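Side-chain contacts in cleavage stimulation factor 77 (Encephalitozoon cuniculi, PDB 2UY1), which probably binds mRNA and, as a nuclear helical-repeat protein of the suppressor-of-forked family, probably acts in 3'-end cleavage of pre-mRNA: residues Ser171-Ala176 with Gly434-Tyr439; Asp244-Ser249 with Gly263-Lys268; Leu288-Leu293 with Phe446-Leu451; Asn372-Phe377 with Asp388-Tyr393; Met411-Ile414 with Ala418-Pro421. One frame throughout, in Å; residues are numbered along the deposited sequence.

How the contacts relate
Contacts 1, 2 and 3 lie near the middle of the elongated helical array. Contacts 4 and 5 lie far from its centre, about 15 Å apart centre to centre. Helix 434-446 and the loop after it tie the first group together. Y439 of contact 1 packs on F247 of contact 2, whose ring also meets F446 of contact 3, and L288 of contact 3 covers M246 and L265. Contacts 2, 3 and 4 are buried, contact 1 is partly buried, and contact 5 is at the surface. Contacts 1 and 2 are held by van der Waals packing alone. Contact 3 adds an amide hydrogen bond, contact 4 a Met-aromatic pair, and contact 5 a backbone bond at a helix end.

Contact 1 (Ser171-Ala176 with Gly434-Tyr439); sequences SVKNAA and GILGRY
A176 and L436 bring the two backbones nearest, with 6.1 Å between A176 CA and L436 CA, and no hydrogen bond joins the segments. The contact sets the start of helix 173-184, part of the HAT-like (half-a-TPR) helical array of the Suf family, against the start of helix 434-446. It joins parts of the chain more than 250 residues apart. The chemistry is aliphatic. A176 CB points at 434-439 and lies 4.1 Å from L436 CB. The same methyl is 4.2 Å from I435 CG2. I435 touches with this short branch alone. Its CG1 is anti to the backbone N (chi1 -170°), which carries CD1 off to the far side. I435 CG2 also lies 4.0 Å from A176 O, a van der Waals approach. F218 of helix 213-225 packs on both A176 and I435, and I435 N is hydrogen-bonded to D180 OD1. R438 takes no part across the segments; its salt bridge is with an acidic side chain of a neighbouring chain. On the solvent side K173 touches L436 with CG, and K173 CG lies 4.3 Å from L436 CD2.

Contact 2 (Asp244-Ser249 with Gly263-Lys268); sequences DGMFLS and GDLKRK
L265 meets S249 and M246 where helix 260-269 packs on the start of helix 247-255. These are consecutive helices in the HAT-like (half-a-TPR) array of the Suf family. The packed part is small and converges on one methyl. L265 CD2 sits 3.5 Å from S249 CB, the tightest approach between the segments. It is 3.8 Å from S249 OG, so the serine meets the methyl with both side-chain atoms. S249 has OG anti to its carbonyl carbon, beside the backbone N, and this position keeps OG close to the leucine. M246, three residues before S249, reaches the same methyl with CE. Its chain runs extended to SD and then turns at chi3 (-71°). M246 and S249 are both buried, so this part is shielded from solvent. L288 of helix 282-300 packs on both M246 and L265. On another side of the segment, the F247 ring packs among residues of helix 434-446.

The rest of the contact is loose. D244 and K268 are exposed and carry opposite charges, but D244 OD2 and K268 NZ stay 7.0 Å apart and form no salt bridge. D264 and R267 lie on the exposed side of helix 260-269. No hydrogen bond crosses between the segments. The methionine makes the longer approach, with M246 CE 4.3 Å from L265 CD2.

Contact 3 (Leu288-Leu293 with Phe446-Leu451); sequences LRINHL and FNFLDL
The N291 amide and the F446 ring cross at a steep angle, their planes 74° apart. N291 OD1 lies at the edge of the F446 ring, near its plane, 3.5 Å from F446 CD1. The same ring meets F247 edge-to-face. One face of the second ring, F448, is covered by its neighbour L449, with L449 CG 3.7 Å above the centre. The N291 amide also gives the one hydrogen bond between the segments. ND2 donates to F446 O over 2.9 Å, nearly straight at 172°, and the acceptor lies close to the amide plane. N291 ND2 also bonds to L287 O in its own helix, so two acceptors fix the rotation of the amide. F446 O belongs to the end of helix 434-446, since N447 is the first residue to leave helical geometry. A type II' beta turn follows from F448 to L451. The contact thus lays this helix end and turn against helix 282-300 of the Suf helical array. I290 meets the turn with CD1. I290 CD1 and L451 CD2 meet tip to tip at 3.7 Å. With CG anti to the backbone N (chi1 176°), the F448 side chain crosses I290 at about a right angle, F448 CD2 3.8 Å from I290 CD1.

Contact 4 (Asn372-Phe377 with Asp388-Tyr393); sequences NARALF and DSMIEY
A Met-aromatic contact between M390 and F377 joins two consecutive helices, 370-379 and 384-397, of the HAT-like (half-a-TPR) array in the Suf family. The helix segments run at 136° to each other, and their axes come no closer than 12.1 Å. Long side chains therefore bridge the gap. M390 lies over one face of the F377 ring. Its CG is 3.7 Å from the ring centroid and 10° off the normal, a CH-pi contact. SD stands higher over the same ring, 4.5 Å from the centroid. M390 CB comes down near the rim of that face, 3.6 Å from F377 CE1. The methionine has CG anti to its backbone N and then bends at chi2 and chi3, which turns CE toward the arginine. F377 is also met edge-to-face by W387 and takes a cation-pi contact from K382.

R374 closes the other end of the contact. Its chain is extended from CG to NE and crosses M390 at about a right angle, with R374 NH1 4.1 Å from M390 CE. The charge is matched mainly by E394, which forms a salt bridge with R374 NH2. Y393 packs on an aromatic side chain of a neighbouring chain, so this end lies near the interface between chains. R374 NH2 reaches the edge of the Y393 ring, near its plane, 4.3 Å from Y393 CE2.

Contact 5 (Met411-Ile414 with Ala418-Pro421); sequences MDAI and AILP
I414 and I419 lie side by side and point the same way where the chain leaves the C-terminal end of helix 400-415, in the HAT-like (half-a-TPR) helical array of the Suf family. Both isoleucines have CG1 anti to the carbonyl carbon and beside the backbone N (chi1 -63° in each). The CB of I419 points toward the helix segment and that of I414 away from it. I419 CD1 nevertheless reaches I414 CG1, at 3.8 Å.

A413 packs against I419 from the helix side. Its CB is 4.0 Å from I419 CG1. CG1 of I419 faces the alanine, and CD1 goes on to I414. A413 CB and A418 CB are farther apart, at 4.4 Å. W387 of helix 384-397 covers both A413 and I419 and ties the helix end to the preceding helix. Backbone hydrogen bonds between L420 and K382 hold the loop to the chain just before helix 384-397. The contact is at the surface, and a neighbouring chain packs on I414 and I419.

One backbone bond ties the loop to the helix end. It runs from residue i+5 to i, one residue longer than the i+4 to i bond of an alpha helix. A418 N donates to A413 O at 2.8 Å with an N-H...O angle of 157°, and A418 CB rests 3.6 Å from that same A413 O.

Contact 1 (Ser171-Ala176 with Gly434-Tyr439)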
# COMPACT_ATOMS: atom_id res chain seq x y z
N SER B 171 16.84 -26.58 -13.31
CA SER B 171 16.41 -25.22 -12.98
C SER B 171 15.33 -24.72 -13.87
O SER B 171 14.54 -25.50 -14.27
CB SER B 171 17.53 -24.28 -13.19
OG SER B 171 17.86 -24.37 -14.51
N VAL B 172 15.20 -23.41 -14.11
CA VAL B 172 16.14 -22.47 -14.71
C VAL B 172 16.83 -21.74 -13.56
O VAL B 172 17.90 -21.23 -13.67
CB VAL B 172 15.35 -21.43 -15.57
CG1 VAL B 172 15.93 -20.09 -15.54
CG2 VAL B 172 15.14 -21.89 -16.98
N LYS B 173 16.17 -21.76 -12.42
CA LYS B 173 16.60 -21.08 -11.23
C LYS B 173 17.71 -21.81 -10.46
O LYS B 173 18.47 -21.19 -9.77
CB LYS B 173 15.39 -20.88 -10.33
CG LYS B 173 15.67 -20.54 -8.90
CD LYS B 173 14.41 -20.42 -8.14
CE LYS B 173 14.50 -19.38 -7.04
NZ LYS B 173 15.85 -19.03 -6.62
N ASN B 174 17.77 -23.13 -10.59
CA ASN B 174 18.91 -23.88 -10.10
C ASN B 174 20.12 -23.87 -10.99
O ASN B 174 21.19 -23.91 -10.52
CB ASN B 174 18.55 -25.29 -9.64
CG ASN B 174 17.65 -25.30 -8.45
OD1 ASN B 174 17.94 -24.72 -7.45
ND2 ASN B 174 16.53 -25.91 -8.58
N ALA B 175 19.91 -23.75 -12.28
CA ALA B 175 20.97 -23.42 -13.20
C ALA B 175 21.71 -22.17 -12.81
O ALA B 175 22.89 -22.18 -12.81
CB ALA B 175 20.45 -23.30 -14.58
N ALA B 176 20.98 -21.12 -12.52
CA ALA B 176 21.50 -19.85 -11.97
C ALA B 176 22.28 -20.11 -10.72
O ALA B 176 23.41 -19.68 -10.59
CB ALA B 176 20.35 -18.91 -11.68
N GLY B 434 22.75 -13.22 -7.01
CA GLY B 434 23.61 -13.84 -8.04
C GLY B 434 23.24 -13.41 -9.47
O GLY B 434 22.84 -12.27 -9.68
N ILE B 435 23.36 -14.32 -10.44
CA ILE B 435 23.17 -13.93 -11.84
C ILE B 435 21.68 -13.74 -12.22
O ILE B 435 21.34 -12.97 -13.15
CB ILE B 435 23.94 -14.87 -12.83
CG1 ILE B 435 23.90 -14.27 -14.25
CG2 ILE B 435 23.42 -16.32 -12.75
CD1 ILE B 435 24.95 -13.20 -14.51
N LEU B 436 20.78 -14.41 -11.49
CA LEU B 436 19.34 -14.13 -11.66
C LEU B 436 18.94 -12.77 -11.06
O LEU B 436 18.13 -12.07 -11.59
CB LEU B 436 18.53 -15.26 -11.02
CG LEU B 436 17.01 -15.39 -11.21
CD1 LEU B 436 16.55 -15.32 -12.65
CD2 LEU B 436 16.54 -16.68 -10.57
N GLY B 437 19.52 -12.44 -9.91
CA GLY B 437 19.55 -11.08 -9.37
C GLY B 437 19.91 -10.04 -10.40
O GLY B 437 19.18 -9.04 -10.56
N ARG B 438 21.00 -10.28 -11.13
CA ARG B 438 21.47 -9.39 -12.19
C ARG B 438 20.42 -9.21 -13.30
O ARG B 438 20.18 -8.10 -13.77
CB ARG B 438 22.81 -9.89 -12.76
CG ARG B 438 23.96 -9.56 -11.83
CD ARG B 438 25.24 -10.28 -12.19
NE ARG B 438 26.26 -10.15 -11.13
CZ ARG B 438 27.18 -9.17 -11.04
NH1 ARG B 438 27.24 -8.18 -11.94
NH2 ARG B 438 28.07 -9.20 -10.05
N TYR B 439 19.85 -10.33 -13.74
CA TYR B 439 18.80 -10.34 -14.72
C TYR B 439 17.65 -9.48 -14.27
O TYR B 439 17.17 -8.69 -15.05
CB TYR B 439 18.29 -11.79 -14.95
CG TYR B 439 16.98 -11.86 -15.72
CD1 TYR B 439 16.94 -11.71 -17.12
CD2 TYR B 439 15.78 -12.08 -15.05
CE1 TYR B 439 15.76 -11.79 -17.81
CE2 TYR B 439 14.60 -12.14 -15.72
CZ TYR B 439 14.59 -11.98 -17.10
OH TYR B 439 13.38 -12.08 -17.77

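Contact 2 (Asp244-Ser249 with Gly263-Lys268)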
# COMPACT_ATOMS: atom_id res chain seq x y z
N ASP B 244 11.44 -16.12 -26.96
CA ASP B 244 10.29 -15.37 -27.42
C ASP B 244 10.13 -13.86 -27.02
O ASP B 244 9.73 -13.04 -27.85
CB ASP B 244 9.04 -16.17 -27.04
CG ASP B 244 8.12 -16.39 -28.22
OD1 ASP B 244 8.65 -16.79 -29.30
OD2 ASP B 244 6.88 -16.15 -28.06
N GLY B 245 10.41 -13.50 -25.77
CA GLY B 245 10.14 -12.13 -25.25
C GLY B 245 10.86 -10.90 -25.84
O GLY B 245 11.80 -11.02 -26.63
N MET B 246 10.37 -9.71 -25.45
CA MET B 246 11.04 -8.43 -25.68
C MET B 246 12.39 -8.22 -24.93
O MET B 246 13.24 -7.52 -25.42
CB MET B 246 10.05 -7.31 -25.33
CG MET B 246 10.53 -5.85 -25.38
SD MET B 246 9.10 -4.80 -25.60
CE MET B 246 8.72 -5.25 -27.30
N PHE B 247 12.56 -8.79 -23.73
CA PHE B 247 13.79 -8.57 -22.90
C PHE B 247 15.13 -8.63 -23.69
O PHE B 247 15.95 -7.69 -23.63
CB PHE B 247 13.86 -9.55 -21.69
CG PHE B 247 15.11 -9.40 -20.87
CD1 PHE B 247 15.12 -8.55 -19.72
CD2 PHE B 247 16.30 -10.03 -21.23
CE1 PHE B 247 16.28 -8.40 -18.98
CE2 PHE B 247 17.47 -9.87 -20.50
CZ PHE B 247 17.47 -9.04 -19.37
N LEU B 248 15.36 -9.75 -24.38
CA LEU B 248 16.66 -9.98 -25.03
C LEU B 248 16.93 -9.03 -26.15
O LEU B 248 18.07 -8.74 -26.42
CB LEU B 248 16.81 -11.45 -25.53
CG LEU B 248 17.35 -12.53 -24.61
CD1 LEU B 248 17.56 -13.80 -25.42
CD2 LEU B 248 18.66 -12.18 -23.95
N SER B 249 15.87 -8.52 -26.81
CA SER B 249 16.04 -7.47 -27.83
C SER B 249 16.40 -6.13 -27.24
O SER B 249 17.20 -5.38 -27.83
CB SER B 249 14.81 -7.37 -28.74
OG SER B 249 14.58 -8.64 -29.40
N GLY B 263 13.27 0.10 -34.08
CA GLY B 263 12.41 0.28 -35.27
C GLY B 263 11.90 -1.05 -35.76
O GLY B 263 10.74 -1.16 -36.15
N ASP B 264 12.77 -2.06 -35.80
CA ASP B 264 12.38 -3.39 -36.31
C ASP B 264 11.25 -4.02 -35.49
O ASP B 264 10.31 -4.58 -36.04
CB ASP B 264 13.57 -4.37 -36.33
CG ASP B 264 14.62 -4.04 -37.42
OD1 ASP B 264 14.47 -3.04 -38.22
OD2 ASP B 264 15.61 -4.79 -37.44
N LEU B 265 11.39 -3.96 -34.17
CA LEU B 265 10.33 -4.44 -33.26
C LEU B 265 9.04 -3.62 -33.28
O LEU B 265 7.97 -4.13 -33.02
CB LEU B 265 10.88 -4.58 -31.83
CG LEU B 265 10.94 -6.04 -31.37
CD1 LEU B 265 11.39 -6.95 -32.49
CD2 LEU B 265 11.80 -6.20 -30.13
N LYS B 266 9.15 -2.34 -33.55
CA LYS B 266 7.98 -1.53 -33.74
C LYS B 266 7.19 -2.04 -34.94
O LYS B 266 6.04 -2.40 -34.80
CB LYS B 266 8.34 -0.04 -33.88
CG LYS B 266 7.17 0.82 -34.38
CD LYS B 266 7.61 2.26 -34.76
CE LYS B 266 8.43 2.34 -36.07
NZ LYS B 266 8.91 3.77 -36.21
N ARG B 267 7.85 -2.14 -36.09
CA ARG B 267 7.22 -2.66 -37.33
C ARG B 267 6.55 -4.03 -37.14
O ARG B 267 5.45 -4.25 -37.67
CB ARG B 267 8.23 -2.70 -38.48
CG ARG B 267 8.75 -1.32 -38.84
CD ARG B 267 9.65 -1.32 -40.05
NE ARG B 267 11.04 -1.62 -39.69
CZ ARG B 267 11.90 -0.72 -39.22
NH1 ARG B 267 11.53 0.55 -39.05
NH2 ARG B 267 13.14 -1.12 -38.93
N LYS B 268 7.20 -4.92 -36.38
CA LYS B 268 6.72 -6.29 -36.11
C LYS B 268 5.43 -6.27 -35.33
O LYS B 268 4.42 -6.80 -35.79
CB LYS B 268 7.80 -7.16 -35.43
CG LYS B 268 7.28 -8.17 -34.38
CD LYS B 268 8.42 -9.02 -33.75
CE LYS B 268 8.00 -9.76 -32.46
NZ LYS B 268 6.90 -10.80 -32.54

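Contact 3 (Leu288-Leu293 with Phe446-Leu451)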
# COMPACT_ATOMS: atom_id res chain seq x y z
N LEU B 288 8.84 0.11 -26.19
CA LEU B 288 9.91 0.24 -27.17
C LEU B 288 10.37 1.68 -27.27
O LEU B 288 11.57 1.94 -27.31
CB LEU B 288 9.44 -0.23 -28.57
CG LEU B 288 9.33 -1.72 -28.76
CD1 LEU B 288 8.57 -1.97 -30.05
CD2 LEU B 288 10.74 -2.29 -28.73
N ARG B 289 9.42 2.61 -27.32
CA ARG B 289 9.71 4.02 -27.41
C ARG B 289 10.52 4.54 -26.26
O ARG B 289 11.53 5.22 -26.44
CB ARG B 289 8.41 4.81 -27.47
CG ARG B 289 7.72 4.70 -28.80
CD ARG B 289 6.36 5.36 -28.74
NE ARG B 289 5.30 4.48 -29.21
CZ ARG B 289 4.45 4.75 -30.20
NH1 ARG B 289 4.54 5.89 -30.87
NH2 ARG B 289 3.51 3.86 -30.53
N ILE B 290 10.07 4.21 -25.06
CA ILE B 290 10.76 4.55 -23.85
C ILE B 290 12.21 4.00 -23.90
O ILE B 290 13.17 4.73 -23.65
CB ILE B 290 9.93 4.04 -22.61
CG1 ILE B 290 8.84 5.06 -22.27
CG2 ILE B 290 10.88 3.73 -21.39
CD1 ILE B 290 7.70 4.46 -21.39
N ASN B 291 12.37 2.73 -24.26
CA ASN B 291 13.67 2.09 -24.28
C ASN B 291 14.62 2.57 -25.38
O ASN B 291 15.84 2.63 -25.19
CB ASN B 291 13.55 0.57 -24.13
CG ASN B 291 13.42 0.15 -22.61
OD1 ASN B 291 14.36 0.30 -21.84
ND2 ASN B 291 12.26 -0.29 -22.22
N HIS B 292 13.99 3.04 -26.45
CA HIS B 292 14.65 3.60 -27.61
C HIS B 292 15.11 4.96 -27.23
O HIS B 292 16.28 5.27 -27.41
CB HIS B 292 13.69 3.62 -28.81
CG HIS B 292 14.30 4.12 -30.10
ND1 HIS B 292 13.72 4.44 -31.28
CD2 HIS B 292 15.66 4.27 -30.28
CE1 HIS B 292 14.74 4.79 -32.14
NE2 HIS B 292 15.89 4.68 -31.52
N LEU B 293 14.24 5.76 -26.59
CA LEU B 293 14.66 7.06 -26.04
C LEU B 293 15.84 6.94 -25.10
O LEU B 293 16.75 7.79 -25.14
CB LEU B 293 13.50 7.83 -25.32
CG LEU B 293 12.43 8.45 -26.23
CD1 LEU B 293 11.19 8.78 -25.40
CD2 LEU B 293 12.91 9.67 -26.95
N PHE B 446 14.31 -2.00 -17.58
CA PHE B 446 13.67 -1.87 -18.90
C PHE B 446 12.19 -1.58 -18.67
O PHE B 446 11.58 -0.84 -19.46
CB PHE B 446 13.74 -3.14 -19.76
CG PHE B 446 15.13 -3.53 -20.22
CD1 PHE B 446 15.98 -2.62 -20.82
CD2 PHE B 446 15.56 -4.84 -20.11
CE1 PHE B 446 17.28 -2.97 -21.25
CE2 PHE B 446 16.84 -5.22 -20.59
CZ PHE B 446 17.69 -4.27 -21.14
N ASN B 447 11.61 -2.17 -17.61
CA ASN B 447 10.17 -1.94 -17.25
C ASN B 447 10.00 -0.50 -16.70
O ASN B 447 10.94 -0.00 -16.13
CB ASN B 447 9.65 -3.02 -16.25
CG ASN B 447 9.53 -4.39 -16.89
OD1 ASN B 447 9.36 -4.49 -18.11
ND2 ASN B 447 9.64 -5.47 -16.09
N PHE B 448 8.87 0.19 -16.93
CA PHE B 448 8.71 1.59 -16.47
C PHE B 448 7.39 1.68 -15.74
O PHE B 448 6.31 1.47 -16.32
CB PHE B 448 8.77 2.63 -17.62
CG PHE B 448 8.51 4.08 -17.18
CD1 PHE B 448 9.42 4.77 -16.33
CD2 PHE B 448 7.35 4.76 -17.57
CE1 PHE B 448 9.19 6.12 -15.93
CE2 PHE B 448 7.12 6.07 -17.17
CZ PHE B 448 8.03 6.76 -16.35
N LEU B 449 7.45 1.98 -14.45
CA LEU B 449 6.24 1.97 -13.64
C LEU B 449 5.51 0.62 -13.81
O LEU B 449 6.11 -0.42 -13.59
CB LEU B 449 5.37 3.16 -14.02
CG LEU B 449 6.13 4.50 -13.80
CD1 LEU B 449 5.21 5.62 -14.05
CD2 LEU B 449 6.66 4.58 -12.37
N ASP B 450 4.23 0.64 -14.19
CA ASP B 450 3.42 -0.56 -14.35
C ASP B 450 3.41 -1.10 -15.80
O ASP B 450 2.81 -2.16 -16.11
CB ASP B 450 1.99 -0.27 -13.88
CG ASP B 450 1.32 0.74 -14.74
OD1 ASP B 450 1.77 1.92 -14.71
OD2 ASP B 450 0.36 0.33 -15.45
N LEU B 451 4.07 -0.35 -16.68
CA LEU B 451 4.35 -0.78 -18.03
C LEU B 451 5.48 -1.82 -17.97
O LEU B 451 6.63 -1.47 -17.71
CB LEU B 451 4.82 0.41 -18.84
CG LEU B 451 4.87 0.30 -20.36
CD1 LEU B 451 3.50 -0.12 -20.93
CD2 LEU B 451 5.26 1.67 -20.87

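Contact 4 (Asn372-Phe377 with Asp388-Tyr393)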
# COMPACT_ATOMS: atom_id res chain seq x y z
N ASN B 372 1.82 25.41 -8.75
CA ASN B 372 1.37 24.62 -9.87
C ASN B 372 0.59 23.38 -9.50
O ASN B 372 -0.41 23.06 -10.16
CB ASN B 372 2.53 24.24 -10.80
CG ASN B 372 3.03 25.44 -11.56
OD1 ASN B 372 2.10 26.41 -11.83
ND2 ASN B 372 4.20 25.51 -11.90
N ALA B 373 1.07 22.69 -8.46
CA ALA B 373 0.39 21.53 -7.93
C ALA B 373 -1.03 21.89 -7.60
O ALA B 373 -1.97 21.18 -7.99
CB ALA B 373 1.16 20.94 -6.70
N ARG B 374 -1.22 22.99 -6.88
CA ARG B 374 -2.55 23.37 -6.38
C ARG B 374 -3.53 23.74 -7.50
O ARG B 374 -4.68 23.30 -7.49
CB ARG B 374 -2.48 24.51 -5.38
CG ARG B 374 -1.90 24.17 -4.04
CD ARG B 374 -1.69 25.50 -3.31
NE ARG B 374 -1.23 25.38 -1.93
CZ ARG B 374 -1.90 24.81 -0.94
NH1 ARG B 374 -3.08 24.24 -1.15
NH2 ARG B 374 -1.39 24.79 0.28
N ALA B 375 -3.04 24.52 -8.46
CA ALA B 375 -3.82 24.84 -9.68
C ALA B 375 -4.21 23.63 -10.50
O ALA B 375 -5.32 23.59 -11.07
CB ALA B 375 -3.04 25.82 -10.55
N LEU B 376 -3.31 22.66 -10.62
CA LEU B 376 -3.62 21.44 -11.36
C LEU B 376 -4.72 20.60 -10.64
O LEU B 376 -5.71 20.16 -11.28
CB LEU B 376 -2.36 20.61 -11.66
CG LEU B 376 -2.58 19.28 -12.38
CD1 LEU B 376 -3.01 19.52 -13.89
CD2 LEU B 376 -1.37 18.33 -12.24
N PHE B 377 -4.53 20.38 -9.33
CA PHE B 377 -5.50 19.69 -8.48
C PHE B 377 -6.92 20.26 -8.64
O PHE B 377 -7.86 19.47 -8.75
CB PHE B 377 -5.05 19.78 -7.02
CG PHE B 377 -5.84 18.94 -6.04
CD1 PHE B 377 -5.55 17.57 -5.85
CD2 PHE B 377 -6.84 19.53 -5.24
CE1 PHE B 377 -6.28 16.80 -4.91
CE2 PHE B 377 -7.53 18.79 -4.30
CZ PHE B 377 -7.25 17.42 -4.12
N ASP B 388 -5.86 12.24 -0.70
CA ASP B 388 -5.07 12.03 0.52
C ASP B 388 -3.68 12.69 0.55
O ASP B 388 -3.24 13.17 1.64
CB ASP B 388 -4.89 10.58 0.83
CG ASP B 388 -6.21 9.87 1.04
OD1 ASP B 388 -7.23 10.54 1.24
OD2 ASP B 388 -6.19 8.64 1.05
N SER B 389 -2.97 12.73 -0.57
CA SER B 389 -1.67 13.48 -0.63
C SER B 389 -1.85 14.96 -0.46
O SER B 389 -1.09 15.60 0.31
CB SER B 389 -0.93 13.18 -1.95
OG SER B 389 -0.86 11.77 -2.11
N MET B 390 -2.87 15.52 -1.10
CA MET B 390 -3.16 16.95 -0.96
C MET B 390 -3.64 17.31 0.46
O MET B 390 -3.27 18.32 1.01
CB MET B 390 -4.17 17.40 -2.06
CG MET B 390 -4.48 18.89 -2.14
SD MET B 390 -3.02 19.83 -2.76
CE MET B 390 -2.22 20.19 -1.27
N ILE B 391 -4.49 16.49 1.05
CA ILE B 391 -4.95 16.70 2.45
C ILE B 391 -3.76 16.62 3.41
O ILE B 391 -3.68 17.41 4.37
CB ILE B 391 -6.10 15.63 2.85
CG1 ILE B 391 -7.44 16.00 2.15
CG2 ILE B 391 -6.25 15.51 4.44
CD1 ILE B 391 -8.49 14.81 1.98
N GLU B 392 -2.87 15.66 3.22
CA GLU B 392 -1.71 15.50 4.12
C GLU B 392 -0.73 16.67 3.98
O GLU B 392 -0.26 17.26 4.98
CB GLU B 392 -0.95 14.19 3.86
CG GLU B 392 0.40 13.98 4.73
CD GLU B 392 0.18 13.60 6.21
OE1 GLU B 392 -0.95 13.74 6.74
OE2 GLU B 392 1.14 13.14 6.88
N TYR B 393 -0.44 17.02 2.74
CA TYR B 393 0.33 18.31 2.45
C TYR B 393 -0.21 19.62 3.09
O TYR B 393 0.54 20.36 3.73
CB TYR B 393 0.43 18.48 0.94
CG TYR B 393 1.39 19.59 0.52
CD1 TYR B 393 2.73 19.32 0.27
CD2 TYR B 393 0.96 20.89 0.40
CE1 TYR B 393 3.60 20.31 -0.18
CE2 TYR B 393 1.83 21.92 -0.03
CZ TYR B 393 3.13 21.61 -0.31
OH TYR B 393 4.00 22.58 -0.70

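Contact 5 (Met411-Ile414 with Ala418-Pro421)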
# COMPACT_ATOMS: atom_id res chain seq x y z
N MET B 411 -15.08 14.12 1.26
CA MET B 411 -16.31 13.39 1.71
C MET B 411 -17.49 13.58 0.77
O MET B 411 -18.26 12.61 0.55
CB MET B 411 -16.73 13.76 3.15
CG MET B 411 -15.64 13.57 4.20
SD MET B 411 -15.07 11.86 4.29
CE MET B 411 -13.58 11.90 3.29
N ASP B 412 -17.62 14.80 0.23
CA ASP B 412 -18.56 15.12 -0.85
C ASP B 412 -18.36 14.28 -2.11
O ASP B 412 -19.34 13.82 -2.71
CB ASP B 412 -18.51 16.61 -1.24
CG ASP B 412 -19.02 17.51 -0.11
OD1 ASP B 412 -19.72 16.98 0.77
OD2 ASP B 412 -18.66 18.73 -0.08
N ALA B 413 -17.11 14.11 -2.52
CA ALA B 413 -16.75 13.36 -3.70
C ALA B 413 -17.03 11.86 -3.56
O ALA B 413 -17.45 11.25 -4.53
CB ALA B 413 -15.26 13.62 -4.06
N ILE B 414 -16.69 11.26 -2.40
CA ILE B 414 -17.04 9.86 -2.10
C ILE B 414 -18.59 9.71 -2.23
O ILE B 414 -19.10 8.80 -2.94
CB ILE B 414 -16.59 9.45 -0.67
CG1 ILE B 414 -15.06 9.51 -0.51
CG2 ILE B 414 -17.17 8.09 -0.26
CD1 ILE B 414 -14.61 9.35 0.93
N ALA B 418 -17.83 10.37 -7.21
CA ALA B 418 -16.97 11.13 -8.11
C ALA B 418 -15.47 10.85 -8.00
O ALA B 418 -14.68 11.52 -8.66
CB ALA B 418 -17.20 12.64 -7.86
N ILE B 419 -15.03 9.94 -7.14
CA ILE B 419 -13.57 9.71 -7.07
C ILE B 419 -13.16 8.79 -8.21
O ILE B 419 -13.78 7.77 -8.47
CB ILE B 419 -13.13 9.13 -5.73
CG1 ILE B 419 -13.43 10.13 -4.58
CG2 ILE B 419 -11.68 8.56 -5.81
CD1 ILE B 419 -12.60 10.00 -3.35
N LEU B 420 -12.09 9.13 -8.91
CA LEU B 420 -11.65 8.24 -9.98
C LEU B 420 -11.22 6.90 -9.37
O LEU B 420 -10.67 6.86 -8.25
CB LEU B 420 -10.54 8.85 -10.80
CG LEU B 420 -10.85 10.12 -11.55
CD1 LEU B 420 -9.47 10.64 -12.01
CD2 LEU B 420 -11.81 9.80 -12.70
N PRO B 421 -11.50 5.80 -10.07
CA PRO B 421 -10.96 4.49 -9.72
C PRO B 421 -9.42 4.46 -9.46
O PRO B 421 -8.64 5.10 -10.18
CB PRO B 421 -11.32 3.62 -10.96
CG PRO B 421 -12.53 4.23 -11.46
CD PRO B 421 -12.36 5.73 -11.27